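PDB 4RMO: CptN Toxin from Eubacterium rectale DSM 17629, which serves as the toxin of a type III toxin-antitoxin system, probably an RNA-cleaving enzyme of the ToxN kind, and is bound by its pseudoknotted RNA antitoxin. Local coordinates for residues Q28-F36 against Y45-R53; H75-H83 against I106-T114. All blocks are in the same frame, centred on the assembly; numbering follows the deposited sequence.

Contact 1 (Q28-F36 against Y45-R53); sequences QNRPHYYCF and YWMIPLSSR. With nucleotides of chain F; nucleotides of chain B.
Tyr33 and Ile48 pair midway along a buried antiparallel beta hairpin, formed by residues 28-36 and 45-53 close to the centre of the chain. Their backbones make a hydrogen-bonded pair: Tyr33 N meets Ile48 O at 2.8 Å, and Ile48 N returns the bond to Tyr33 O. The two side chains lie alongside each other and point the same way, the edge of the Tyr33 ring meeting Ile48 CD1 4.1 Å from its CD2. Helix 116-134 covers this face, where Tyr33 OH is hydrogen-bonded to Glu123.

His32, Pro49, Tyr34 and Met47 occupy the other face. Selenomethionine Met47 is folded at both chi2 (-68°) and chi3 (-62°), which turns its CE back to within 3.7 Å of His32 CB while SE rests 4.0 Å from Tyr34 CB and comes obliquely at the Tyr34 ring, a Met-aromatic contact. At the far end Tyr45 presents its edge to the face of Tyr34 in an offset T-shaped pair, planes at 86°. The hairpin is a central part of the antiparallel sheet, flanked by strand 6-9 beside residues 32-37 and by strands 84-87 and 93-96 beside residues 44-51.

Just before its strand begins, Arg30 bends at chi3 and sends NH1 to Leu50 O of the neighbouring strand at 2.8 Å, the oxygen lying in the guanidinium plane. Its NH2 donates to O5' of A1 of chain B, again at 2.8 Å, and NE bonds Gly24 O, so partners at NE, NH1 and NH2 together fix the rotation of the group. Farther along, Arg53 NH1 makes a bent hydrogen bond to OP1 of A2 of chain B, 2.9 Å.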
loop_
_atom_site.group_PDB
_atom_site.type_symbol
_atom_site.label_atom_id
_atom_site.label_comp_id
_atom_site.label_asym_id
_atom_site.label_seq_id
_atom_site.Cartn_x
_atom_site.Cartn_y
_atom_site.Cartn_z
ATOM N N GLN A 28 37.038 8.446 3.555
ATOM C CA GLN A 28 36.404 7.169 3.247
ATOM C C GLN A 28 35.739 6.466 4.427
ATOM O O GLN A 28 35.709 5.253 4.511
ATOM C CB GLN A 28 37.392 6.272 2.480
ATOM C CG GLN A 28 37.782 6.931 1.169
ATOM C CD GLN A 28 38.936 6.294 0.375
ATOM O OE1 GLN A 28 39.220 6.726 -0.773
ATOM N NE2 GLN A 28 39.556 5.238 0.932
ATOM N N ASN A 29 35.156 7.263 5.336
ATOM C CA ASN A 29 34.397 6.713 6.425
ATOM C C ASN A 29 32.893 7.109 6.487
ATOM O O ASN A 29 32.159 6.555 7.300
ATOM C CB ASN A 29 35.064 7.105 7.750
ATOM C CG ASN A 29 36.418 6.448 7.951
ATOM O OD1 ASN A 29 37.462 7.054 7.720
ATOM N ND2 ASN A 29 36.396 5.205 8.284
ATOM N N ARG A 30 32.438 8.064 5.689
ATOM C CA ARG A 30 31.045 8.433 5.721
ATOM C C ARG A 30 30.227 7.479 4.846
ATOM O O ARG A 30 30.436 7.405 3.638
ATOM C CB ARG A 30 30.798 9.845 5.204
ATOM C CG ARG A 30 29.327 10.273 5.469
ATOM C CD ARG A 30 28.919 11.595 4.880
ATOM N NE ARG A 30 29.724 12.641 5.451
ATOM C CZ ARG A 30 29.497 13.245 6.604
ATOM N NH1 ARG A 30 28.458 12.918 7.377
ATOM N NH2 ARG A 30 30.309 14.217 6.972
ATOM N N PRO A 31 29.259 6.763 5.448
ATOM C CA PRO A 31 28.401 5.951 4.606
ATOM C C PRO A 31 27.522 6.806 3.706
ATOM O O PRO A 31 27.020 7.835 4.144
ATOM C CB PRO A 31 27.548 5.168 5.628
ATOM C CG PRO A 31 27.525 5.998 6.842
ATOM C CD PRO A 31 28.858 6.695 6.872
ATOM N N HIS A 32 27.311 6.356 2.469
ATOM C CA HIS A 32 26.425 7.015 1.547
ATOM C C HIS A 32 25.406 6.018 1.046
ATOM O O HIS A 32 25.721 4.850 0.791
ATOM C CB HIS A 32 27.189 7.559 0.337
ATOM C CG HIS A 32 27.966 8.801 0.599
ATOM N ND1 HIS A 32 29.207 8.787 1.208
ATOM C CD2 HIS A 32 27.694 10.098 0.331
ATOM C CE1 HIS A 32 29.652 10.024 1.324
ATOM N NE2 HIS A 32 28.757 10.839 0.793
ATOM N N TYR A 33 24.181 6.482 0.828
ATOM C CA TYR A 33 23.090 5.627 0.411
ATOM C C TYR A 33 22.834 5.778 -1.082
ATOM O O TYR A 33 22.632 6.877 -1.587
ATOM C CB TYR A 33 21.821 6.047 1.186
ATOM C CG TYR A 33 20.528 5.308 0.841
ATOM C CD1 TYR A 33 20.351 4.008 1.237
ATOM C CD2 TYR A 33 19.488 5.934 0.175
ATOM C CE1 TYR A 33 19.190 3.329 0.971
ATOM C CE2 TYR A 33 18.286 5.290 -0.062
ATOM C CZ TYR A 33 18.156 3.967 0.326
ATOM O OH TYR A 33 17.006 3.262 0.057
ATOM N N TYR A 34 22.749 4.662 -1.782
ATOM C CA TYR A 34 22.431 4.665 -3.192
ATOM C C TYR A 34 20.910 4.648 -3.377
ATOM O O TYR A 34 20.269 3.621 -3.193
ATOM C CB TYR A 34 23.035 3.444 -3.876
ATOM C CG TYR A 34 22.531 3.225 -5.302
ATOM C CD1 TYR A 34 22.236 4.291 -6.139
ATOM C CD2 TYR A 34 22.366 1.945 -5.804
ATOM C CE1 TYR A 34 21.773 4.083 -7.441
ATOM C CE2 TYR A 34 21.931 1.723 -7.098
ATOM C CZ TYR A 34 21.616 2.796 -7.911
ATOM O OH TYR A 34 21.151 2.574 -9.208
ATOM N N CYS A 35 20.355 5.785 -3.778
ATOM C CA CYS A 35 18.928 5.958 -3.906
ATOM C C CYS A 35 18.288 5.497 -5.226
ATOM O O CYS A 35 17.361 4.683 -5.217
ATOM C CB CYS A 35 18.633 7.419 -3.687
ATOM S SG CYS A 35 16.909 7.570 -3.324
ATOM N N PHE A 36 18.744 6.011 -6.346
ATOM C CA PHE A 36 18.254 5.554 -7.644
ATOM C C PHE A 36 19.179 5.959 -8.754
ATOM O O PHE A 36 19.943 6.880 -8.621
ATOM C CB PHE A 36 16.848 6.092 -7.969
ATOM C CG PHE A 36 16.658 7.548 -7.643
ATOM C CD1 PHE A 36 17.237 8.544 -8.413
ATOM C CD2 PHE A 36 15.829 7.920 -6.639
ATOM C CE1 PHE A 36 17.027 9.887 -8.140
ATOM C CE2 PHE A 36 15.637 9.259 -6.326
ATOM C CZ PHE A 36 16.239 10.252 -7.081
ATOM N N TYR A 45 24.423 7.710 -10.809
ATOM C CA TYR A 45 23.680 7.209 -9.668
ATOM C C TYR A 45 23.555 8.298 -8.643
ATOM O O TYR A 45 24.491 9.055 -8.447
ATOM C CB TYR A 45 24.415 6.015 -9.064
ATOM C CG TYR A 45 24.767 4.965 -10.087
ATOM C CD1 TYR A 45 23.794 4.122 -10.616
ATOM C CD2 TYR A 45 26.069 4.827 -10.549
ATOM C CE1 TYR A 45 24.114 3.158 -11.556
ATOM C CE2 TYR A 45 26.401 3.893 -11.505
ATOM C CZ TYR A 45 25.422 3.055 -12.004
ATOM O OH TYR A 45 25.755 2.112 -12.939
ATOM N N TRP A 46 22.394 8.395 -8.007
ATOM C CA TRP A 46 22.134 9.454 -7.064
ATOM C C TRP A 46 22.363 8.908 -5.652
ATOM O O TRP A 46 21.812 7.866 -5.262
ATOM C CB TRP A 46 20.743 10.026 -7.235
ATOM C CG TRP A 46 20.678 10.839 -8.446
ATOM C CD1 TRP A 46 20.278 10.431 -9.692
ATOM C CD2 TRP A 46 21.067 12.202 -8.575
ATOM N NE1 TRP A 46 20.424 11.474 -10.595
ATOM C CE2 TRP A 46 20.899 12.570 -9.927
ATOM C CE3 TRP A 46 21.561 13.153 -7.681
ATOM C CZ2 TRP A 46 21.177 13.855 -10.392
ATOM C CZ3 TRP A 46 21.827 14.433 -8.139
ATOM C CH2 TRP A 46 21.617 14.780 -9.481
HETATM N N MSE A 47 23.202 9.597 -4.911
HETATM C CA MSE A 47 23.595 9.166 -3.583
HETATM C C MSE A 47 23.142 10.160 -2.570
HETATM O O MSE A 47 23.054 11.338 -2.825
HETATM C CB MSE A 47 25.105 9.133 -3.433
HETATM C CG MSE A 47 25.804 8.471 -4.583
HETATM SE SE MSE A 47 25.387 6.543 -4.577
HETATM C CE MSE A 47 26.130 5.924 -2.862
ATOM N N ILE A 48 22.939 9.676 -1.347
ATOM C CA ILE A 48 22.591 10.519 -0.205
ATOM C C ILE A 48 23.556 10.270 0.940
ATOM O O ILE A 48 23.711 9.149 1.423
ATOM C CB ILE A 48 21.166 10.201 0.268
ATOM C CG1 ILE A 48 20.177 10.376 -0.906
ATOM C CG2 ILE A 48 20.766 11.086 1.430
ATOM C CD1 ILE A 48 18.783 9.912 -0.578
ATOM N N PRO A 49 24.204 11.329 1.417
ATOM C CA PRO A 49 25.110 11.157 2.512
ATOM C C PRO A 49 24.375 11.010 3.849
ATOM O O PRO A 49 23.371 11.647 4.028
ATOM C CB PRO A 49 25.890 12.494 2.513
ATOM C CG PRO A 49 24.941 13.488 1.969
ATOM C CD PRO A 49 24.121 12.721 0.953
ATOM N N LEU A 50 24.934 10.248 4.793
ATOM C CA LEU A 50 24.391 10.153 6.128
ATOM C C LEU A 50 25.199 10.876 7.182
ATOM O O LEU A 50 26.413 11.048 7.040
ATOM C CB LEU A 50 24.283 8.705 6.576
ATOM C CG LEU A 50 23.595 7.655 5.714
ATOM C CD1 LEU A 50 23.209 6.459 6.597
ATOM C CD2 LEU A 50 22.393 8.145 4.951
ATOM N N SER A 51 24.516 11.273 8.249
ATOM C CA SER A 51 25.130 11.800 9.418
ATOM C C SER A 51 24.486 11.144 10.656
ATOM O O SER A 51 23.291 10.879 10.677
ATOM C CB SER A 51 24.970 13.285 9.447
ATOM O OG SER A 51 25.337 13.826 10.728
ATOM N N SER A 52 25.257 10.943 11.716
ATOM C CA SER A 52 24.693 10.490 12.998
ATOM C C SER A 52 24.423 11.612 13.983
ATOM O O SER A 52 24.238 11.351 15.160
ATOM C CB SER A 52 25.591 9.408 13.614
ATOM O OG SER A 52 26.885 9.888 13.809
ATOM N N ARG A 53 24.473 12.875 13.548
ATOM C CA ARG A 53 24.244 14.006 14.451
ATOM C C ARG A 53 22.746 14.254 14.615
ATOM O O ARG A 53 22.211 15.211 14.079
ATOM C CB ARG A 53 24.951 15.252 13.954
ATOM C CG ARG A 53 26.456 15.026 13.910
ATOM C CD ARG A 53 27.314 16.235 13.659
ATOM N NE ARG A 53 28.700 15.859 13.836
ATOM C CZ ARG A 53 29.623 16.690 14.254
ATOM N NH1 ARG A 53 29.312 17.967 14.491
ATOM N NH2 ARG A 53 30.843 16.242 14.447
ATOM P P G F 44 31.415 1.744 13.839
ATOM O OP1 G F 44 31.091 2.395 15.138
ATOM O OP2 G F 44 30.395 1.022 13.026
ATOM O "O5'" G F 44 32.022 2.847 12.880
ATOM C "C5'" G F 44 33.181 3.611 13.263
ATOM C "C4'" G F 44 33.708 4.354 12.050
ATOM O "O4'" G F 44 34.176 3.380 11.054
ATOM C "C3'" G F 44 32.662 5.204 11.332
ATOM O "O3'" G F 44 33.224 6.390 10.792
ATOM C "C2'" G F 44 32.284 4.302 10.172
ATOM O "O2'" G F 44 31.582 4.885 9.086
ATOM C "C1'" G F 44 33.668 3.769 9.805
ATOM N N9 G F 44 33.637 2.676 8.835
ATOM C C8 G F 44 34.284 2.711 7.623
ATOM N N7 G F 44 33.950 1.727 6.835
ATOM C C5 G F 44 33.047 0.983 7.573
ATOM C C6 G F 44 32.301 -0.172 7.211
ATOM O O6 G F 44 32.329 -0.804 6.141
ATOM N N1 G F 44 31.413 -0.547 8.221
ATOM C C2 G F 44 31.263 0.110 9.415
ATOM N N2 G F 44 30.395 -0.423 10.281
ATOM N N3 G F 44 31.941 1.198 9.757
ATOM C C4 G F 44 32.780 1.598 8.780
ATOM O "O5'" A B 1 29.644 16.119 8.910
ATOM C "C5'" A B 1 30.350 16.112 10.192
ATOM C "C4'" A B 1 31.048 17.423 10.470
ATOM O "O4'" A B 1 32.112 17.642 9.513
ATOM C "C3'" A B 1 30.200 18.687 10.380
ATOM O "O3'" A B 1 29.487 18.885 11.586
ATOM C "C2'" A B 1 31.255 19.750 10.145
ATOM O "O2'" A B 1 31.944 20.074 11.326
ATOM C "C1'" A B 1 32.201 19.021 9.194
ATOM N N9 A B 1 31.867 19.177 7.785
ATOM C C8 A B 1 31.355 18.228 6.936
ATOM N N7 A B 1 31.179 18.655 5.707
ATOM C C5 A B 1 31.633 19.962 5.741
ATOM C C6 A B 1 31.691 20.969 4.762
ATOM N N6 A B 1 31.306 20.798 3.502
ATOM N N1 A B 1 32.187 22.172 5.127
ATOM C C2 A B 1 32.575 22.344 6.401
ATOM N N3 A B 1 32.543 21.485 7.417
ATOM C C4 A B 1 32.057 20.299 7.018
ATOM P P A B 2 28.043 19.599 11.563
ATOM O OP1 A B 2 27.568 19.611 12.942
ATOM O OP2 A B 2 27.225 18.959 10.503
ATOM O "O5'" A B 2 28.359 21.068 11.044
ATOM C "C5'" A B 2 29.147 21.982 11.847
ATOM C "C4'" A B 2 29.495 23.187 11.015
ATOM O "O4'" A B 2 30.232 22.757 9.828
ATOM C "C3'" A B 2 28.310 23.967 10.431
ATOM O "O3'" A B 2 27.737 24.918 11.307
ATOM C "C2'" A B 2 28.958 24.688 9.262
ATOM O "O2'" A B 2 29.758 25.756 9.686
ATOM C "C1'" A B 2 29.885 23.601 8.730
ATOM N N9 A B 2 29.252 22.785 7.713
ATOM C C8 A B 2 28.742 21.518 7.826
ATOM N N7 A B 2 28.288 21.031 6.697
ATOM C C5 A B 2 28.567 22.024 5.771
ATOM C C6 A B 2 28.347 22.114 4.388
ATOM N N6 A B 2 27.771 21.145 3.667
ATOM N N1 A B 2 28.750 23.239 3.760
ATOM C C2 A B 2 29.325 24.205 4.484
ATOM N N3 A B 2 29.587 24.236 5.791
ATOM C C4 A B 2 29.187 23.097 6.380
#

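Contact 2 (H75-H83 against I106-T114); sequences HIVKLDDSH and IAGNHLRLT. With CA (calcium ion), chain Q; nucleotides of chain F.
Leu79 and Leu113 are the nearest CA pair across the segments, 6.6 Å apart; no backbone hydrogen bond joins the two, and a type I turn from Leu79 to Ser82 lies against Ile106, where a type I' turn to Asn109 begins, and against residues 111-114 after that turn. The two leucines cross at about a right angle, Leu79 CD2 on Leu113 CD1, and Leu111 CD2 packs beside Leu79 CD1, giving the contact an apolar floor.

Asp80 carries the polar centre, using its two carboxylate oxygens differently. OD1 binds the calcium ion at 2.5 Å. OD2 accepts from Thr114 OG1 at 2.6 Å, on its syn side and 24° out of the carboxylate plane. The hydroxyl stands between the backbone N and the carbonyl carbon of Thr114 (chi1 53°), and it also accepts from water 2, a calcium ligand; Thr114 is thus a second-shell residue that positions both the aspartate and a metal-bound water. Water 1 lies 2.8 Å from Asp80 OD2 and accepts from Arg112 N.

Beyond this site the apolar tip of Ile106, CD1, lies 3.9 Å from Asp81 CB and 3.5 Å from N7 of A14 of chain F, wedged between turn and base. Asp81 OD1 closes an Asx turn by accepting from His83 N, while Asp81 O accepts a hydrogen bond from N3 of U42 of chain F, 2.9 Å. Asn109 ND2, in the same segment as Ile106, donates to N3 of A14 of chain F.

OP2 of A14 of chain F, at 2.2 Å, and four waters complete the six calcium ligands: an aspartate-calcium-phosphate bridge within the RNA-binding surface of the toxin.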
loop_
_atom_site.group_PDB
_atom_site.type_symbol
_atom_site.label_atom_id
_atom_site.label_comp_id
_atom_site.label_asym_id
_atom_site.label_seq_id
_atom_site.Cartn_x
_atom_site.Cartn_y
_atom_site.Cartn_z
ATOM N N HIS A 75 15.622 12.955 6.506
ATOM C CA HIS A 75 14.809 11.845 7.004
ATOM C C HIS A 75 15.677 11.017 7.954
ATOM O O HIS A 75 16.822 10.650 7.634
ATOM C CB HIS A 75 14.340 11.013 5.830
ATOM C CG HIS A 75 13.395 9.920 6.206
ATOM N ND1 HIS A 75 12.074 10.150 6.529
ATOM C CD2 HIS A 75 13.571 8.589 6.298
ATOM C CE1 HIS A 75 11.490 9.009 6.842
ATOM N NE2 HIS A 75 12.381 8.046 6.714
ATOM N N ILE A 76 15.138 10.753 9.123
ATOM C CA ILE A 76 15.846 10.059 10.186
ATOM C C ILE A 76 15.177 8.725 10.393
ATOM O O ILE A 76 13.960 8.641 10.571
ATOM C CB ILE A 76 15.819 10.871 11.484
ATOM C CG1 ILE A 76 16.680 12.116 11.307
ATOM C CG2 ILE A 76 16.366 10.057 12.637
ATOM C CD1 ILE A 76 16.538 13.117 12.411
ATOM N N VAL A 77 15.954 7.671 10.312
ATOM C CA VAL A 77 15.436 6.354 10.530
ATOM C C VAL A 77 16.501 5.443 11.141
ATOM O O VAL A 77 17.712 5.640 10.965
ATOM C CB VAL A 77 14.892 5.773 9.208
ATOM C CG1 VAL A 77 16.004 5.481 8.226
ATOM C CG2 VAL A 77 14.075 4.511 9.453
ATOM N N LYS A 78 16.040 4.453 11.890
ATOM C CA LYS A 78 16.908 3.469 12.513
ATOM C C LYS A 78 17.321 2.499 11.429
ATOM O O LYS A 78 16.466 1.870 10.797
ATOM C CB LYS A 78 16.128 2.746 13.618
ATOM C CG LYS A 78 16.904 2.434 14.868
ATOM C CD LYS A 78 16.032 1.786 15.949
ATOM C CE LYS A 78 15.280 2.874 16.696
ATOM N NZ LYS A 78 14.474 2.445 17.868
ATOM N N LEU A 79 18.622 2.335 11.238
ATOM C CA LEU A 79 19.119 1.327 10.268
ATOM C C LEU A 79 19.185 -0.055 10.909
ATOM O O LEU A 79 18.944 -0.217 12.107
ATOM C CB LEU A 79 20.500 1.698 9.752
ATOM C CG LEU A 79 20.601 3.101 9.163
ATOM C CD1 LEU A 79 21.981 3.299 8.581
ATOM C CD2 LEU A 79 19.533 3.289 8.090
ATOM N N ASP A 80 19.556 -1.042 10.116
ATOM C CA ASP A 80 19.638 -2.418 10.576
ATOM C C ASP A 80 20.792 -2.654 11.606
ATOM O O ASP A 80 20.877 -3.724 12.184
ATOM C CB ASP A 80 19.766 -3.380 9.386
ATOM C CG ASP A 80 18.564 -3.317 8.432
ATOM O OD1 ASP A 80 17.521 -2.812 8.861
ATOM O OD2 ASP A 80 18.661 -3.771 7.286
ATOM N N ASP A 81 21.648 -1.660 11.833
ATOM C CA ASP A 81 22.589 -1.714 12.923
ATOM C C ASP A 81 21.940 -1.231 14.257
ATOM O O ASP A 81 22.636 -1.076 15.255
ATOM C CB ASP A 81 23.849 -0.876 12.606
ATOM C CG ASP A 81 23.562 0.616 12.429
ATOM O OD1 ASP A 81 22.444 1.110 12.741
ATOM O OD2 ASP A 81 24.499 1.327 11.977
ATOM N N SER A 82 20.631 -0.943 14.201
ATOM C CA SER A 82 19.829 -0.568 15.340
ATOM C C SER A 82 20.142 0.814 15.862
ATOM O O SER A 82 19.702 1.164 16.950
ATOM C CB SER A 82 19.914 -1.620 16.436
ATOM O OG SER A 82 19.650 -2.913 15.875
ATOM N N HIS A 83 20.820 1.644 15.065
ATOM C CA HIS A 83 21.015 3.045 15.424
ATOM C C HIS A 83 20.378 3.983 14.404
ATOM O O HIS A 83 20.249 3.634 13.233
ATOM C CB HIS A 83 22.506 3.360 15.581
ATOM C CG HIS A 83 23.183 2.480 16.585
ATOM N ND1 HIS A 83 24.086 1.499 16.237
ATOM C CD2 HIS A 83 23.041 2.394 17.929
ATOM C CE1 HIS A 83 24.501 0.869 17.321
ATOM N NE2 HIS A 83 23.876 1.389 18.359
ATOM N N ILE A 106 28.297 -4.542 7.863
ATOM C CA ILE A 106 28.041 -4.845 9.259
ATOM C C ILE A 106 28.447 -6.326 9.455
ATOM O O ILE A 106 27.867 -7.229 8.836
ATOM C CB ILE A 106 26.564 -4.575 9.659
ATOM C CG1 ILE A 106 26.306 -5.047 11.070
ATOM C CG2 ILE A 106 25.588 -5.272 8.716
ATOM C CD1 ILE A 106 25.030 -4.472 11.695
ATOM N N ALA A 107 29.511 -6.544 10.235
ATOM C CA ALA A 107 30.082 -7.874 10.468
ATOM C C ALA A 107 30.247 -8.638 9.167
ATOM O O ALA A 107 29.803 -9.767 9.043
ATOM C CB ALA A 107 29.193 -8.663 11.427
ATOM N N GLY A 108 30.800 -7.995 8.164
ATOM C CA GLY A 108 31.042 -8.687 6.903
ATOM C C GLY A 108 29.839 -8.978 6.008
ATOM O O GLY A 108 30.017 -9.560 4.944
ATOM N N ASN A 109 28.647 -8.506 6.390
ATOM C CA ASN A 109 27.542 -8.393 5.466
ATOM C C ASN A 109 27.349 -6.946 4.976
ATOM O O ASN A 109 27.802 -5.978 5.592
ATOM C CB ASN A 109 26.252 -8.862 6.128
ATOM C CG ASN A 109 26.216 -10.352 6.358
ATOM O OD1 ASN A 109 26.799 -11.133 5.605
ATOM N ND2 ASN A 109 25.548 -10.756 7.435
ATOM N N HIS A 110 26.675 -6.806 3.853
ATOM C CA HIS A 110 26.438 -5.507 3.253
ATOM C C HIS A 110 25.314 -4.808 4.017
ATOM O O HIS A 110 24.197 -5.294 4.026
ATOM C CB HIS A 110 26.065 -5.673 1.797
ATOM C CG HIS A 110 25.908 -4.384 1.074
ATOM N ND1 HIS A 110 25.257 -4.281 -0.132
ATOM C CD2 HIS A 110 26.286 -3.127 1.402
ATOM C CE1 HIS A 110 25.257 -3.018 -0.525
ATOM N NE2 HIS A 110 25.875 -2.299 0.391
ATOM N N LEU A 111 25.598 -3.682 4.662
ATOM C CA LEU A 111 24.530 -2.912 5.268
ATOM C C LEU A 111 23.664 -2.310 4.168
ATOM O O LEU A 111 24.160 -1.721 3.220
ATOM C CB LEU A 111 25.073 -1.786 6.122
ATOM C CG LEU A 111 24.070 -1.074 6.999
ATOM C CD1 LEU A 111 23.572 -1.990 8.100
ATOM C CD2 LEU A 111 24.669 0.172 7.635
ATOM N N ARG A 112 22.364 -2.464 4.298
ATOM C CA ARG A 112 21.453 -1.878 3.352
ATOM C C ARG A 112 20.111 -1.567 4.039
ATOM O O ARG A 112 19.873 -1.942 5.212
ATOM C CB ARG A 112 21.344 -2.771 2.127
ATOM C CG ARG A 112 20.622 -4.068 2.360
ATOM C CD ARG A 112 21.175 -5.248 1.560
ATOM N NE ARG A 112 21.776 -6.067 2.593
ATOM C CZ ARG A 112 21.275 -7.176 3.123
ATOM N NH1 ARG A 112 20.182 -7.746 2.667
ATOM N NH2 ARG A 112 21.928 -7.732 4.119
ATOM N N LEU A 113 19.294 -0.765 3.378
ATOM C CA LEU A 113 18.003 -0.366 3.971
ATOM C C LEU A 113 16.997 -1.460 3.562
ATOM O O LEU A 113 16.336 -1.348 2.561
ATOM C CB LEU A 113 17.600 1.016 3.497
ATOM C CG LEU A 113 16.434 1.631 4.229
ATOM C CD1 LEU A 113 16.732 1.880 5.680
ATOM C CD2 LEU A 113 16.094 2.951 3.554
ATOM N N THR A 114 16.918 -2.536 4.363
ATOM C CA THR A 114 16.082 -3.697 4.027
ATOM C C THR A 114 14.596 -3.421 4.216
ATOM O O THR A 114 13.782 -4.036 3.533
ATOM C CB THR A 114 16.443 -4.909 4.901
ATOM O OG1 THR A 114 16.406 -4.538 6.303
ATOM C CG2 THR A 114 17.807 -5.418 4.538
HETATM CA CA CA Q . 15.932 -4.040 10.304
ATOM P P A F 14 17.598 -7.085 9.903
ATOM O OP1 A F 14 17.796 -7.355 11.326
ATOM O OP2 A F 14 17.016 -5.740 9.514
ATOM O "O5'" A F 14 18.985 -7.269 9.150
ATOM C "C5'" A F 14 19.061 -7.091 7.729
ATOM C "C4'" A F 14 20.434 -7.471 7.236
ATOM O "O4'" A F 14 21.428 -6.680 7.944
ATOM C "C3'" A F 14 20.816 -8.904 7.542
ATOM O "O3'" A F 14 20.349 -9.818 6.573
ATOM C "C2'" A F 14 22.337 -8.825 7.560
ATOM O "O2'" A F 14 22.884 -8.853 6.263
ATOM C "C1'" A F 14 22.561 -7.474 8.225
ATOM N N9 A F 14 22.770 -7.522 9.683
ATOM C C8 A F 14 22.144 -6.818 10.686
ATOM N N7 A F 14 22.648 -7.040 11.878
ATOM C C5 A F 14 23.697 -7.923 11.636
ATOM C C6 A F 14 24.652 -8.526 12.487
ATOM N N6 A F 14 24.682 -8.347 13.804
ATOM N N1 A F 14 25.588 -9.321 11.924
ATOM C C2 A F 14 25.540 -9.521 10.601
ATOM N N3 A F 14 24.707 -8.995 9.694
ATOM C C4 A F 14 23.804 -8.194 10.286
ATOM P P U F 42 29.448 -7.879 18.283
ATOM O OP1 U F 42 30.745 -8.588 18.093
ATOM O OP2 U F 42 29.117 -7.136 19.515
ATOM O "O5'" U F 42 29.335 -6.830 17.096
ATOM C "C5'" U F 42 29.379 -7.257 15.709
ATOM C "C4'" U F 42 28.954 -6.121 14.805
ATOM O "O4'" U F 42 27.590 -5.721 15.139
ATOM C "C3'" U F 42 29.802 -4.856 14.926
ATOM O "O3'" U F 42 29.979 -4.208 13.688
ATOM C "C2'" U F 42 28.948 -3.955 15.792
ATOM O "O2'" U F 42 29.215 -2.598 15.581
ATOM C "C1'" U F 42 27.561 -4.325 15.294
ATOM N N1 U F 42 26.495 -3.955 16.234
ATOM C C2 U F 42 25.526 -3.115 15.743
ATOM O O2 U F 42 25.525 -2.724 14.592
ATOM N N3 U F 42 24.559 -2.746 16.650
ATOM C C4 U F 42 24.462 -3.128 17.971
ATOM O O4 U F 42 23.533 -2.702 18.660
ATOM C C5 U F 42 25.513 -4.002 18.413
ATOM C C6 U F 42 26.473 -4.373 17.549
ATOM P P G F 13 11.929 -10.363 11.608
ATOM O OP1 G F 13 11.947 -11.783 12.041
ATOM O OP2 G F 13 12.010 -9.292 12.614
ATOM O "O5'" G F 13 13.096 -10.275 10.535
ATOM C "C5'" G F 13 13.710 -9.010 10.234
ATOM C "C4'" G F 13 14.493 -9.144 8.966
ATOM O "O4'" G F 13 13.562 -9.181 7.870
ATOM C "C3'" G F 13 15.455 -8.001 8.650
ATOM O "O3'" G F 13 16.724 -8.269 9.262
ATOM C "C2'" G F 13 15.534 -8.062 7.136
ATOM O "O2'" G F 13 16.435 -9.079 6.743
ATOM C "C1'" G F 13 14.113 -8.483 6.759
ATOM N N9 G F 13 13.208 -7.393 6.405
ATOM C C8 G F 13 12.669 -6.430 7.227
ATOM N N7 G F 13 11.865 -5.615 6.599
ATOM C C5 G F 13 11.858 -6.085 5.290
ATOM C C6 G F 13 11.177 -5.604 4.144
ATOM O O6 G F 13 10.412 -4.623 4.049
ATOM N N1 G F 13 11.458 -6.381 3.024
ATOM C C2 G F 13 12.278 -7.482 3.010
ATOM N N2 G F 13 12.454 -8.078 1.827
ATOM N N3 G F 13 12.939 -7.920 4.062
ATOM C C4 G F 13 12.658 -7.201 5.168
HETATM O O HOH W 1 21.309 -4.175 6.326
HETATM O O HOH W 2 14.595 -4.075 8.261
HETATM O O HOH W 3 17.188 -4.438 12.388
HETATM O O HOH W 4 14.606 -5.753 11.284
HETATM O O HOH W 5 14.257 -2.227 10.627
#

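Contact 1 closes before contact 2 opens along the chain, and their centres lie 12 Å apart, both reaching the same antiparallel sheet. They meet directly through apolar packing: Leu50 CD1 of the hairpin sits 3.9 Å from Leu79 CD1, and Tyr33 OH lies 3.6 Å from Leu113 CD2. Leu50 and Tyr33 thus connect the hairpin to the leucines beside the RNA surface. Tyr33 nevertheless stays about 12 Å, side chain to metal, from the calcium ion of contact 2. Both contacts touch the antitoxin RNA at different places: residues 28-36 and 45-53 meet nucleotides of chains B and F, whereas residues 75-83 and 106-114 grip chain F through base, sugar and calcium-bound phosphate.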